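Side-chain contacts in type III secretion system effector protein ExoU (Pseudomonas fluorescens, PDB 4QMK), which probably acts inside host cells as a secreted patatin-like phospholipase that reaches the plasma membrane by binding phosphatidylinositol 4,5-bisphosphate: residues 43-48 and 450-455; 49-54 and 463-468; 110-115 and 186-191; 241-246 and 268-273; 526-531 and 537-542. All coordinates share one frame; numbering follows the deposited sequence.

Contact 1: residues 43-48 and 450-455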
# COMPACT_ATOMS: atom_id res chain seq x y z
N GLY A 43 -5.72 24.92 37.54
CA GLY A 43 -5.06 23.88 36.75
C GLY A 43 -3.61 24.08 36.29
O GLY A 43 -2.92 25.04 36.66
N GLU A 44 -3.17 23.17 35.44
CA GLU A 44 -1.77 23.12 34.98
C GLU A 44 -1.42 24.23 33.99
O GLU A 44 -0.25 24.40 33.63
CB GLU A 44 -1.46 21.75 34.35
CG GLU A 44 -2.15 21.51 33.03
CD GLU A 44 -1.76 20.18 32.39
OE1 GLU A 44 -1.08 19.33 33.03
OE2 GLU A 44 -2.15 20.02 31.21
N ARG A 45 -2.43 24.96 33.54
CA ARG A 45 -2.21 26.13 32.71
C ARG A 45 -2.41 27.40 33.49
O ARG A 45 -2.32 28.52 32.92
CB ARG A 45 -3.06 26.03 31.48
CG ARG A 45 -2.57 24.81 30.68
CD ARG A 45 -3.00 24.81 29.27
NE ARG A 45 -2.68 26.08 28.69
CZ ARG A 45 -2.92 26.36 27.43
NH1 ARG A 45 -3.37 25.39 26.64
NH2 ARG A 45 -2.67 27.58 26.94
N ASN A 46 -2.63 27.21 34.80
CA ASN A 46 -2.82 28.29 35.71
C ASN A 46 -3.80 29.30 35.11
O ASN A 46 -3.49 30.47 35.01
CB ASN A 46 -1.51 28.97 35.97
CG ASN A 46 -0.47 28.03 36.55
OD1 ASN A 46 -0.44 27.80 37.75
ND2 ASN A 46 0.42 27.55 35.71
N LEU A 47 -4.97 28.83 34.72
CA LEU A 47 -5.88 29.65 34.02
C LEU A 47 -6.54 30.65 34.94
O LEU A 47 -7.10 30.24 35.95
CB LEU A 47 -6.94 28.80 33.38
CG LEU A 47 -8.11 29.57 32.77
CD1 LEU A 47 -7.63 30.24 31.51
CD2 LEU A 47 -9.23 28.61 32.44
N SER A 48 -6.53 31.93 34.55
CA SER A 48 -7.21 32.97 35.28
C SER A 48 -8.06 33.80 34.33
O SER A 48 -7.71 34.00 33.16
CB SER A 48 -6.23 33.90 35.97
OG SER A 48 -5.45 33.25 36.97
N ASP A 450 -13.13 21.58 25.51
CA ASP A 450 -13.97 20.99 26.58
C ASP A 450 -13.24 20.78 27.87
O ASP A 450 -13.74 21.11 28.93
CB ASP A 450 -14.60 19.69 26.11
CG ASP A 450 -15.66 19.90 25.02
OD1 ASP A 450 -16.00 21.07 24.69
OD2 ASP A 450 -16.15 18.89 24.47
N GLN A 451 -12.01 20.29 27.79
CA GLN A 451 -11.24 20.06 28.99
C GLN A 451 -11.03 21.34 29.79
O GLN A 451 -11.28 21.38 31.01
CB GLN A 451 -9.89 19.45 28.64
CG GLN A 451 -9.10 19.00 29.87
CD GLN A 451 -7.86 18.19 29.51
OE1 GLN A 451 -6.90 18.72 28.92
NE2 GLN A 451 -7.85 16.91 29.90
N MET A 452 -10.59 22.39 29.11
CA MET A 452 -10.32 23.67 29.76
C MET A 452 -11.60 24.23 30.34
O MET A 452 -11.58 24.74 31.46
CB MET A 452 -9.62 24.65 28.77
CG MET A 452 -9.42 26.07 29.26
SD MET A 452 -8.35 27.07 28.18
CE MET A 452 -6.77 26.33 28.61
N LEU A 453 -12.70 24.10 29.62
CA LEU A 453 -13.98 24.61 30.13
C LEU A 453 -14.44 23.86 31.35
O LEU A 453 -14.94 24.48 32.30
CB LEU A 453 -15.05 24.56 29.06
CG LEU A 453 -16.42 25.15 29.37
CD1 LEU A 453 -16.29 26.60 29.76
CD2 LEU A 453 -17.27 25.05 28.12
N ALA A 454 -14.25 22.54 31.35
CA ALA A 454 -14.59 21.76 32.54
C ALA A 454 -13.79 22.23 33.77
O ALA A 454 -14.32 22.22 34.89
CB ALA A 454 -14.36 20.28 32.30
N SER A 455 -12.53 22.64 33.57
CA SER A 455 -11.68 23.13 34.66
C SER A 455 -12.26 24.28 35.44
O SER A 455 -12.04 24.38 36.64
CB SER A 455 -10.37 23.71 34.12
OG SER A 455 -9.78 22.85 33.21
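One face of the Arg45 guanidinium is covered by the terminal methyl of Met452, whose CE stands 3.9 Å above the plane, offset toward the rim and 4.0 Å from Arg45 CZ. The same methyl also lies 4.1 Å from Arg45 CD, so the bent end of the arginine, turned at chi3, is packed along both its aliphatic and its flat portion. Of its nitrogens, Arg45 NE donates to the carbonyl oxygen of Ser62, and NH1 makes a weak bond to Leu327 O. These bonds would limit the rotation of the plane that Met452 covers. The setting is the hairpin between strands 36-42 and 47-51 of a four-stranded antiparallel sheet: a type I turn runs from Gly43 to Asn46, and Asn46 and Leu47 both face Val42 in a G1 beta bulge. Helix 450-461 lies against this end of the sheet, which is thus covered by a helix entering from 402 residues further along the chain. Met452 reaches across with CG anti to its backbone N (chi1 174°) and meets the hairpin at two levels. Nearer its root, Met452 CG touches Leu47 CD2 at 4.1 Å; at its tip the methyl reaches the arginine. Both partners cross the methionine at about a right angle. Leu47 rests in addition on Val59 and Val61 of the adjacent strand 57-61, within the buried layer between sheet and helix.

Contact 2: residues 49-54 and 463-468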
# COMPACT_ATOMS: atom_id res chain seq x y z
N ILE A 49 -9.18 34.30 34.84
CA ILE A 49 -10.10 35.06 34.06
C ILE A 49 -10.56 36.27 34.85
O ILE A 49 -11.06 36.10 35.97
CB ILE A 49 -11.34 34.25 33.74
CG1 ILE A 49 -10.97 32.98 33.00
CG2 ILE A 49 -12.28 35.08 32.86
CD1 ILE A 49 -12.17 32.11 32.65
N TYR A 50 -10.39 37.47 34.27
CA TYR A 50 -10.80 38.73 34.93
C TYR A 50 -11.79 39.46 34.04
O TYR A 50 -11.71 39.36 32.80
CB TYR A 50 -9.61 39.67 35.15
CG TYR A 50 -8.45 39.13 35.98
CD1 TYR A 50 -7.37 38.48 35.37
CD2 TYR A 50 -8.39 39.36 37.33
CE1 TYR A 50 -6.31 37.99 36.12
CE2 TYR A 50 -7.35 38.89 38.08
CZ TYR A 50 -6.31 38.19 37.48
OH TYR A 50 -5.26 37.76 38.24
N ARG A 51 -12.70 40.22 34.65
CA ARG A 51 -13.64 41.04 33.89
C ARG A 51 -13.56 42.51 34.29
O ARG A 51 -13.54 42.84 35.47
CB ARG A 51 -15.08 40.54 34.06
CG ARG A 51 -16.13 41.48 33.44
CD ARG A 51 -17.49 40.81 33.19
NE ARG A 51 -17.98 40.24 34.41
CZ ARG A 51 -18.69 39.13 34.50
NH1 ARG A 51 -19.03 38.43 33.42
NH2 ARG A 51 -19.03 38.72 35.69
N HIS A 52 -13.52 43.38 33.29
CA HIS A 52 -13.51 44.83 33.52
C HIS A 52 -14.95 45.36 33.60
O HIS A 52 -15.89 44.61 33.51
CB HIS A 52 -12.74 45.52 32.36
CG HIS A 52 -11.29 45.17 32.32
ND1 HIS A 52 -10.80 44.12 31.58
CD2 HIS A 52 -10.23 45.72 32.94
CE1 HIS A 52 -9.49 44.04 31.75
NE2 HIS A 52 -9.12 45.00 32.57
N SER A 53 -15.10 46.66 33.75
CA SER A 53 -16.42 47.28 33.80
C SER A 53 -17.14 47.16 32.46
O SER A 53 -18.33 46.82 32.39
CB SER A 53 -16.24 48.75 34.10
OG SER A 53 -15.14 48.91 34.98
N ASP A 54 -16.38 47.44 31.39
CA ASP A 54 -16.83 47.41 30.00
C ASP A 54 -17.44 46.07 29.60
O ASP A 54 -18.11 45.95 28.57
CB ASP A 54 -15.64 47.61 29.04
CG ASP A 54 -14.44 48.29 29.69
OD1 ASP A 54 -14.62 49.32 30.40
OD2 ASP A 54 -13.30 47.79 29.49
N ASP A 463 -21.39 32.98 38.01
CA ASP A 463 -21.56 34.26 37.34
C ASP A 463 -22.69 34.10 36.34
O ASP A 463 -22.75 33.07 35.67
CB ASP A 463 -20.29 34.59 36.61
CG ASP A 463 -20.34 35.97 35.98
OD1 ASP A 463 -20.41 36.96 36.76
OD2 ASP A 463 -20.28 36.06 34.73
N ALA A 464 -23.58 35.09 36.21
CA ALA A 464 -24.75 34.96 35.28
C ALA A 464 -24.36 34.79 33.83
O ALA A 464 -24.79 33.84 33.17
CB ALA A 464 -25.70 36.13 35.43
N ALA A 465 -23.50 35.68 33.33
CA ALA A 465 -22.98 35.54 31.96
C ALA A 465 -22.22 34.25 31.76
O ALA A 465 -22.26 33.64 30.69
CB ALA A 465 -22.10 36.70 31.61
N GLY A 466 -21.52 33.81 32.81
CA GLY A 466 -20.79 32.55 32.77
C GLY A 466 -21.71 31.36 32.62
O GLY A 466 -21.43 30.43 31.91
N ALA A 467 -22.83 31.43 33.30
CA ALA A 467 -23.81 30.34 33.26
C ALA A 467 -24.52 30.23 31.89
O ALA A 467 -24.77 29.13 31.42
CB ALA A 467 -24.82 30.50 34.40
N GLU A 468 -24.84 31.36 31.30
CA GLU A 468 -25.44 31.39 29.96
C GLU A 468 -24.47 30.82 28.96
O GLU A 468 -24.88 30.04 28.09
CB GLU A 468 -25.83 32.84 29.56
CG GLU A 468 -26.49 33.02 28.17
CD GLU A 468 -25.52 33.10 26.97
OE1 GLU A 468 -24.33 33.56 27.08
OE2 GLU A 468 -25.96 32.69 25.87
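Arg51 and Asp463 approach from opposite directions and meet as a two-pronged salt bridge that ties strand 47-51, in the four-stranded antiparallel sheet, to the N-cap of helix 464-491. The guanidinium presents its edge, with Asp463 CG in its plane, and the two flat groups are turned 35° against each other, so the pairing is twisted rather than coplanar. Arg51 NH1 donates to Asp463 OD2 over 3.0 Å with an N-H...O angle of 149°; the oxygen is met on its syn side, somewhat out of the carboxylate plane, while it lies close to the guanidinium plane. The second prong, Arg51 NH2 to Asp463 OD1, measures 2.5 Å, a very short value that should not be over-read at this resolution.

The arginine leaves the strand with CG anti to the backbone N (chi1 172°) and bends at chi3, which carries its end across to the helix. Ala465 CB, in the first turn, is 4.0 Å from Arg51 NH1 and approaches obliquely. Leu441 of helix 441-446 touches Arg51, Asp463 and Ala465, giving this otherwise polar surface contact an apolar neighbour. The aspartate therefore does two jobs: it pairs with the arginine and caps the helix, whose N-terminal end would probably also stabilise its negative charge. The two roles meet at Asp463 OD2, which also accepts from Gly466 N on the anti side at 3.2 Å, the amide and Arg51 NH1 arriving from opposite faces of the carboxylate plane.

Contact 3: residues 110-115 and 186-191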
# COMPACT_ATOMS: atom_id res chain seq x y z
N ALA A 110 14.49 8.64 18.53
CA ALA A 110 13.09 8.88 18.47
C ALA A 110 12.34 7.56 18.39
O ALA A 110 11.35 7.38 19.06
CB ALA A 110 12.75 9.73 17.29
N ALA A 111 12.83 6.64 17.57
CA ALA A 111 12.15 5.36 17.44
C ALA A 111 12.18 4.60 18.78
O ALA A 111 11.14 4.06 19.22
CB ALA A 111 12.73 4.54 16.33
N LEU A 112 13.33 4.59 19.46
CA LEU A 112 13.39 3.88 20.73
C LEU A 112 12.40 4.47 21.73
O LEU A 112 11.67 3.76 22.40
CB LEU A 112 14.79 3.88 21.29
CG LEU A 112 15.83 3.09 20.47
CD1 LEU A 112 17.19 3.08 21.14
CD2 LEU A 112 15.35 1.67 20.28
N LEU A 113 12.33 5.78 21.79
CA LEU A 113 11.40 6.44 22.74
C LEU A 113 9.93 6.28 22.35
O LEU A 113 9.12 6.05 23.19
CB LEU A 113 11.73 7.91 22.93
CG LEU A 113 13.06 8.22 23.60
CD1 LEU A 113 13.43 9.69 23.58
CD2 LEU A 113 13.02 7.74 25.02
N ALA A 114 9.62 6.31 21.08
CA ALA A 114 8.26 6.20 20.69
C ALA A 114 7.71 4.84 21.03
O ALA A 114 6.51 4.68 21.22
CB ALA A 114 8.08 6.49 19.21
N SER A 115 8.62 3.88 21.12
CA SER A 115 8.32 2.51 21.44
C SER A 115 8.08 2.29 22.91
O SER A 115 7.75 1.17 23.35
CB SER A 115 9.47 1.59 21.02
OG SER A 115 9.55 1.54 19.61
N ASP A 186 18.38 -3.71 12.99
CA ASP A 186 18.01 -4.90 13.77
C ASP A 186 17.93 -4.57 15.26
O ASP A 186 16.91 -4.84 15.93
CB ASP A 186 19.05 -6.00 13.59
CG ASP A 186 19.18 -6.48 12.14
OD1 ASP A 186 18.30 -6.16 11.28
OD2 ASP A 186 20.18 -7.20 11.87
N LEU A 187 19.00 -3.98 15.79
CA LEU A 187 19.02 -3.53 17.15
C LEU A 187 17.74 -2.72 17.44
O LEU A 187 17.00 -3.03 18.37
CB LEU A 187 20.22 -2.66 17.39
CG LEU A 187 20.11 -1.90 18.72
CD1 LEU A 187 21.12 -2.44 19.73
CD2 LEU A 187 20.33 -0.40 18.57
N ILE A 188 17.50 -1.69 16.64
CA ILE A 188 16.31 -0.88 16.80
C ILE A 188 15.06 -1.75 16.76
O ILE A 188 14.20 -1.65 17.63
CB ILE A 188 16.21 0.22 15.71
CG1 ILE A 188 17.38 1.19 15.82
CG2 ILE A 188 14.93 1.06 15.85
CD1 ILE A 188 17.34 2.30 14.78
N ARG A 189 14.96 -2.60 15.75
CA ARG A 189 13.77 -3.42 15.60
C ARG A 189 13.54 -4.38 16.76
O ARG A 189 12.39 -4.56 17.19
CB ARG A 189 13.80 -4.17 14.29
CG ARG A 189 12.66 -5.17 14.13
CD ARG A 189 12.50 -5.72 12.72
NE ARG A 189 12.75 -4.71 11.71
CZ ARG A 189 13.92 -4.54 11.11
NH1 ARG A 189 14.97 -5.34 11.37
NH2 ARG A 189 14.04 -3.56 10.21
N ASN A 190 14.61 -4.98 17.29
CA ASN A 190 14.48 -5.88 18.43
C ASN A 190 14.04 -5.12 19.67
O ASN A 190 13.09 -5.51 20.36
CB ASN A 190 15.78 -6.64 18.73
CG ASN A 190 16.17 -7.59 17.61
OD1 ASN A 190 15.31 -8.14 16.92
ND2 ASN A 190 17.48 -7.80 17.43
N GLU A 191 14.73 -4.03 19.94
CA GLU A 191 14.47 -3.24 21.13
C GLU A 191 13.07 -2.63 21.15
O GLU A 191 12.41 -2.62 22.20
CB GLU A 191 15.55 -2.17 21.29
CG GLU A 191 16.93 -2.75 21.52
CD GLU A 191 17.03 -3.45 22.86
OE1 GLU A 191 16.53 -2.89 23.87
OE2 GLU A 191 17.61 -4.58 22.88
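This is a buried, apolar helix-to-helix contact within the patatin-like phospholipase region, where helix 107-114 runs beside helix 183-201. The short segments are nearly parallel, 9° apart, and their axes come no closer than 9.9 Å. That spacing is bridged by small and branched side chains. Ala111 CB touches Ile188 CG2 at 4.1 Å. Ile188 carries CG2 anti to its backbone N (chi1, measured to CG1, is -63°), and it is this branch that meets the alanine. Leu112 adds a second point: one methyl, CD2, lies 4.0 Å from Glu191 CB, the two side chains crossing obliquely. The glutamate thus offers its aliphatic root to the interface while its carboxylate leads away. Leu125 of helix 119-127 touches both Leu112 and Glu191. At the end of segment 110-115, Ser115 OG turns back to donate to Ala111 O at 3.0 Å; the same oxygen receives Ser115 N from its opposite face. Ser115 O in turn accepts from Ser195 OG of the partner helix. Helix 107-114 follows the GxSxG sequence at Gly102, Ser104 and Gly106, consistent with the nucleophile elbow of patatin-like phospholipases, in which a strand turns sharply into such a helix.

Contact 4: residues 241-246 and 268-273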
# COMPACT_ATOMS: atom_id res chain seq x y z
N LYS A 241 4.24 6.19 21.67
CA LYS A 241 4.02 7.46 21.02
C LYS A 241 3.95 7.38 19.51
O LYS A 241 4.57 6.53 18.91
CB LYS A 241 5.20 8.34 21.34
CG LYS A 241 5.18 8.96 22.71
CD LYS A 241 5.62 8.08 23.84
CE LYS A 241 5.61 8.83 25.18
NZ LYS A 241 4.26 9.29 25.63
N GLN A 242 3.26 8.29 18.88
CA GLN A 242 3.35 8.30 17.42
C GLN A 242 4.75 8.75 17.07
O GLN A 242 5.43 9.38 17.90
CB GLN A 242 2.36 9.24 16.80
CG GLN A 242 0.94 8.90 17.16
CD GLN A 242 0.01 9.95 16.66
OE1 GLN A 242 0.13 10.42 15.53
NE2 GLN A 242 -0.88 10.36 17.50
N LEU A 243 5.17 8.46 15.85
CA LEU A 243 6.56 8.74 15.48
C LEU A 243 6.65 9.38 14.13
O LEU A 243 5.95 8.95 13.20
CB LEU A 243 7.35 7.45 15.47
CG LEU A 243 8.80 7.48 14.96
CD1 LEU A 243 9.67 8.30 15.89
CD2 LEU A 243 9.34 6.07 14.88
N ASN A 244 7.50 10.41 14.03
CA ASN A 244 7.92 11.00 12.77
C ASN A 244 9.39 10.86 12.67
O ASN A 244 10.13 11.34 13.51
CB ASN A 244 7.71 12.49 12.76
CG ASN A 244 6.33 12.85 12.54
OD1 ASN A 244 5.86 12.79 11.44
ND2 ASN A 244 5.65 13.18 13.58
N ILE A 245 9.84 10.30 11.58
CA ILE A 245 11.22 10.28 11.28
C ILE A 245 11.43 11.18 10.06
O ILE A 245 10.72 11.08 9.05
CB ILE A 245 11.67 8.86 11.04
CG1 ILE A 245 11.61 8.15 12.35
CG2 ILE A 245 13.09 8.84 10.47
CD1 ILE A 245 12.31 6.81 12.35
N THR A 246 12.41 12.06 10.15
CA THR A 246 12.62 13.08 9.15
C THR A 246 14.05 13.23 8.76
O THR A 246 14.94 12.83 9.48
CB THR A 246 12.14 14.41 9.74
OG1 THR A 246 10.74 14.29 10.00
CG2 THR A 246 12.35 15.53 8.78
N MET A 268 5.34 1.16 6.87
CA MET A 268 6.77 1.02 6.82
C MET A 268 7.38 0.71 8.16
O MET A 268 6.95 1.26 9.16
CB MET A 268 7.44 2.28 6.33
CG MET A 268 8.86 1.97 5.91
SD MET A 268 9.70 3.42 5.50
CE MET A 268 11.15 2.77 4.68
N ASP A 269 8.41 -0.12 8.14
CA ASP A 269 9.14 -0.53 9.29
C ASP A 269 9.89 0.67 9.79
O ASP A 269 10.52 1.38 9.00
CB ASP A 269 10.14 -1.62 8.89
CG ASP A 269 10.88 -2.19 10.06
OD1 ASP A 269 10.33 -3.07 10.74
OD2 ASP A 269 12.03 -1.78 10.29
N ILE A 270 9.83 0.90 11.10
CA ILE A 270 10.47 2.10 11.67
C ILE A 270 11.98 2.02 11.68
O ILE A 270 12.66 3.05 11.56
CB ILE A 270 9.91 2.47 13.05
CG1 ILE A 270 10.22 1.42 14.10
CG2 ILE A 270 8.38 2.58 12.97
CD1 ILE A 270 9.65 1.79 15.47
N GLY A 271 12.51 0.81 11.81
CA GLY A 271 13.96 0.62 11.84
C GLY A 271 14.58 1.00 10.53
O GLY A 271 15.55 1.76 10.48
N ARG A 272 13.96 0.51 9.48
CA ARG A 272 14.39 0.80 8.12
C ARG A 272 14.29 2.32 7.87
O ARG A 272 15.22 2.91 7.30
CB ARG A 272 13.54 -0.06 7.16
CG ARG A 272 13.79 0.08 5.65
CD ARG A 272 15.25 0.13 5.24
NE ARG A 272 15.95 -1.12 5.49
CZ ARG A 272 16.07 -2.12 4.62
NH1 ARG A 272 15.52 -2.08 3.42
NH2 ARG A 272 16.74 -3.18 5.00
N ALA A 273 13.21 2.96 8.36
CA ALA A 273 13.00 4.39 8.20
C ALA A 273 14.12 5.17 8.83
O ALA A 273 14.55 6.20 8.28
CB ALA A 273 11.72 4.81 8.87
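Leu243 and Ile245, both directed to one side of strand 242-251, pack against the first turn of helix 270-278, a strand-against-helix layer of the alpha/beta core expected of a patatin-like phospholipase. The strand belongs to a mixed seven-stranded sheet and runs parallel to strand 99-103. The apolar contacts come first. Leu243 CD2 lies 4.1 Å from Ile270 CB and equally near its CG2 branch, the two side chains crossing at a slant. Ile270 holds CG1 between its backbone N and carbonyl carbon (chi1 66°), which leaves CB and CG2 for the leucine. Further along the strand, Ile245 CD1 meets Ala273 CB at 4.1 Å. Phe227 of helix 227-236 touches Leu243 and Ala273 alike, extending the buried patch.

A second kind of contact sets methyls against helix backbone. Ile245 CD1 is 3.9 Å from Ile270 O, and its other branch, CG2, lies 3.7 Å from Ala273 O. The isoleucine therefore straddles this turn with both branches, with no hydrogen bond passing between the segments. Ile245 is also a near neighbour of the putative nucleophile elbow, though it makes no direct contact with it.

Polar bonding is found at the start of the helix, where Asp269 is the N-cap. Its OD2 also forms a salt bridge with Arg189, whose positive charge would probably help hold the carboxylate in its ionised form. The capping bond proper runs from Arg272 N to the anti lone pair of Asp269 OD2, 3.1 Å long with an N-H...O angle of 159°, beside a weak one from Gly271 N.

Contact 5: residues 526-531 and 537-542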
# COMPACT_ATOMS: atom_id res chain seq x y z
N ARG A 526 -16.57 22.67 14.68
CA ARG A 526 -16.63 21.41 15.53
C ARG A 526 -16.92 20.21 14.70
O ARG A 526 -16.42 19.12 14.96
CB ARG A 526 -17.64 21.50 16.64
CG ARG A 526 -17.39 22.62 17.66
CD ARG A 526 -16.04 22.62 18.37
NE ARG A 526 -14.79 22.81 17.58
CZ ARG A 526 -14.24 23.96 17.19
NH1 ARG A 526 -13.06 23.95 16.57
NH2 ARG A 526 -14.87 25.13 17.40
N LEU A 527 -17.67 20.43 13.62
CA LEU A 527 -17.91 19.37 12.66
C LEU A 527 -16.65 18.95 11.94
O LEU A 527 -16.69 17.90 11.29
CB LEU A 527 -18.99 19.77 11.63
CG LEU A 527 -20.39 19.42 12.03
CD1 LEU A 527 -20.75 20.10 13.32
CD2 LEU A 527 -21.36 19.87 10.98
N ASN A 528 -15.58 19.79 11.96
CA ASN A 528 -14.30 19.44 11.32
C ASN A 528 -13.29 18.82 12.32
O ASN A 528 -12.10 18.72 12.02
CB ASN A 528 -13.62 20.61 10.60
CG ASN A 528 -14.29 20.98 9.27
OD1 ASN A 528 -13.83 20.57 8.21
ND2 ASN A 528 -15.32 21.79 9.33
N ALA A 529 -13.76 18.43 13.50
CA ALA A 529 -12.87 17.83 14.55
C ALA A 529 -12.03 16.78 13.87
O ALA A 529 -12.53 15.96 13.15
CB ALA A 529 -13.68 17.22 15.66
N PRO A 530 -10.73 16.83 14.05
CA PRO A 530 -9.86 15.92 13.28
C PRO A 530 -10.16 14.42 13.17
O PRO A 530 -10.26 13.91 12.05
CB PRO A 530 -8.50 16.17 13.91
CG PRO A 530 -8.54 17.63 14.21
CD PRO A 530 -9.97 17.96 14.59
N GLY A 531 -10.29 13.69 14.27
CA GLY A 531 -10.48 12.23 14.11
C GLY A 531 -11.92 11.74 14.07
O GLY A 531 -12.20 10.56 14.24
N GLN A 537 -17.63 11.76 7.04
CA GLN A 537 -18.54 11.24 5.99
C GLN A 537 -19.61 12.28 5.67
O GLN A 537 -19.98 12.47 4.50
CB GLN A 537 -19.33 10.01 6.40
CG GLN A 537 -18.57 8.81 6.88
CD GLN A 537 -19.54 7.71 7.33
OE1 GLN A 537 -19.45 7.21 8.46
NE2 GLN A 537 -20.50 7.38 6.46
N LEU A 538 -20.16 12.89 6.72
CA LEU A 538 -21.20 13.88 6.53
C LEU A 538 -20.63 15.04 5.75
O LEU A 538 -21.29 15.55 4.84
CB LEU A 538 -21.79 14.34 7.85
CG LEU A 538 -22.82 15.45 7.64
CD1 LEU A 538 -24.02 15.00 6.82
CD2 LEU A 538 -23.25 16.00 8.98
N LEU A 539 -19.40 15.46 6.07
CA LEU A 539 -18.78 16.56 5.29
C LEU A 539 -18.63 16.22 3.82
O LEU A 539 -18.80 17.08 2.97
CB LEU A 539 -17.45 17.00 5.86
CG LEU A 539 -17.58 17.77 7.17
CD1 LEU A 539 -16.20 18.11 7.70
CD2 LEU A 539 -18.39 19.01 6.98
N GLN A 540 -18.33 14.96 3.52
CA GLN A 540 -18.23 14.56 2.09
C GLN A 540 -19.58 14.72 1.40
O GLN A 540 -19.66 15.32 0.34
CB GLN A 540 -17.73 13.12 1.94
CG GLN A 540 -16.31 12.90 2.48
CD GLN A 540 -15.31 13.93 1.96
OE1 GLN A 540 -15.36 14.35 0.79
NE2 GLN A 540 -14.40 14.37 2.83
N VAL A 541 -20.63 14.21 2.03
CA VAL A 541 -21.98 14.33 1.50
C VAL A 541 -22.28 15.80 1.27
O VAL A 541 -22.80 16.18 0.24
CB VAL A 541 -23.05 13.80 2.47
CG1 VAL A 541 -24.44 14.14 1.94
CG2 VAL A 541 -22.90 12.30 2.70
N GLY A 542 -21.97 16.62 2.26
CA GLY A 542 -22.21 18.05 2.16
C GLY A 542 -21.54 18.63 0.94
O GLY A 542 -22.15 19.41 0.22
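Leu539 projects from helix 533-544 toward the turn that precedes it, and its path can be followed outward. CB points at segment 526-531, and with CG anti to the carbonyl carbon (chi1 -72°) the chain runs on in an extended course to CD1. That methyl makes the close approaches: it lies 3.5 Å from Asn528 OD1 and 3.6 Å from Leu527 O. It also sits 3.8 Å from Asn528 CG, so it rests against the side-chain amide, the two side chains crossing at about a right angle. Elsewhere the leucine touches Ala560 of helix 555-585.

The receiving surface is a type I turn from Arg526 to Ala529, closed by Ala529 N donating to Arg526 O at 3.1 Å, between helices 517-526 and 533-544. Leu527 points toward the second helix from the same turn and also packs on Leu480 of helix 464-491. The amide nitrogen of Asn528 bonds to Gly524 O and Ala560 O, which would hold its flat group in position against Leu539. No hydrogen bond joins the two segments: a methyl meets two oxygens by van der Waals contact alone, implying that this turn meets the second helix by burial of apolar surface, while the Asn528 amide finds its hydrogen bonds elsewhere.

Contacts 1 and 2 share strand 47-51 and bring to it two successive helices, 450-461 and 464-491, yet they differ in chemistry: the first is buried and largely apolar, with a methyl over a guanidinium, the second a charged surface pairing. Contacts 3 and 4 lie in the patatin-like region, with centres about 9 Å apart. They touch directly, through the salt bridge of Arg189 with Asp269 and through packing of Leu243 on Ala110 and Ala111, so a largely aliphatic core carries a charged link at a helix start. Contact 5, also buried, stands apart in the helical C-terminal part, its centre about 27 Å from that of contact 1, and sets a methyl against oxygens.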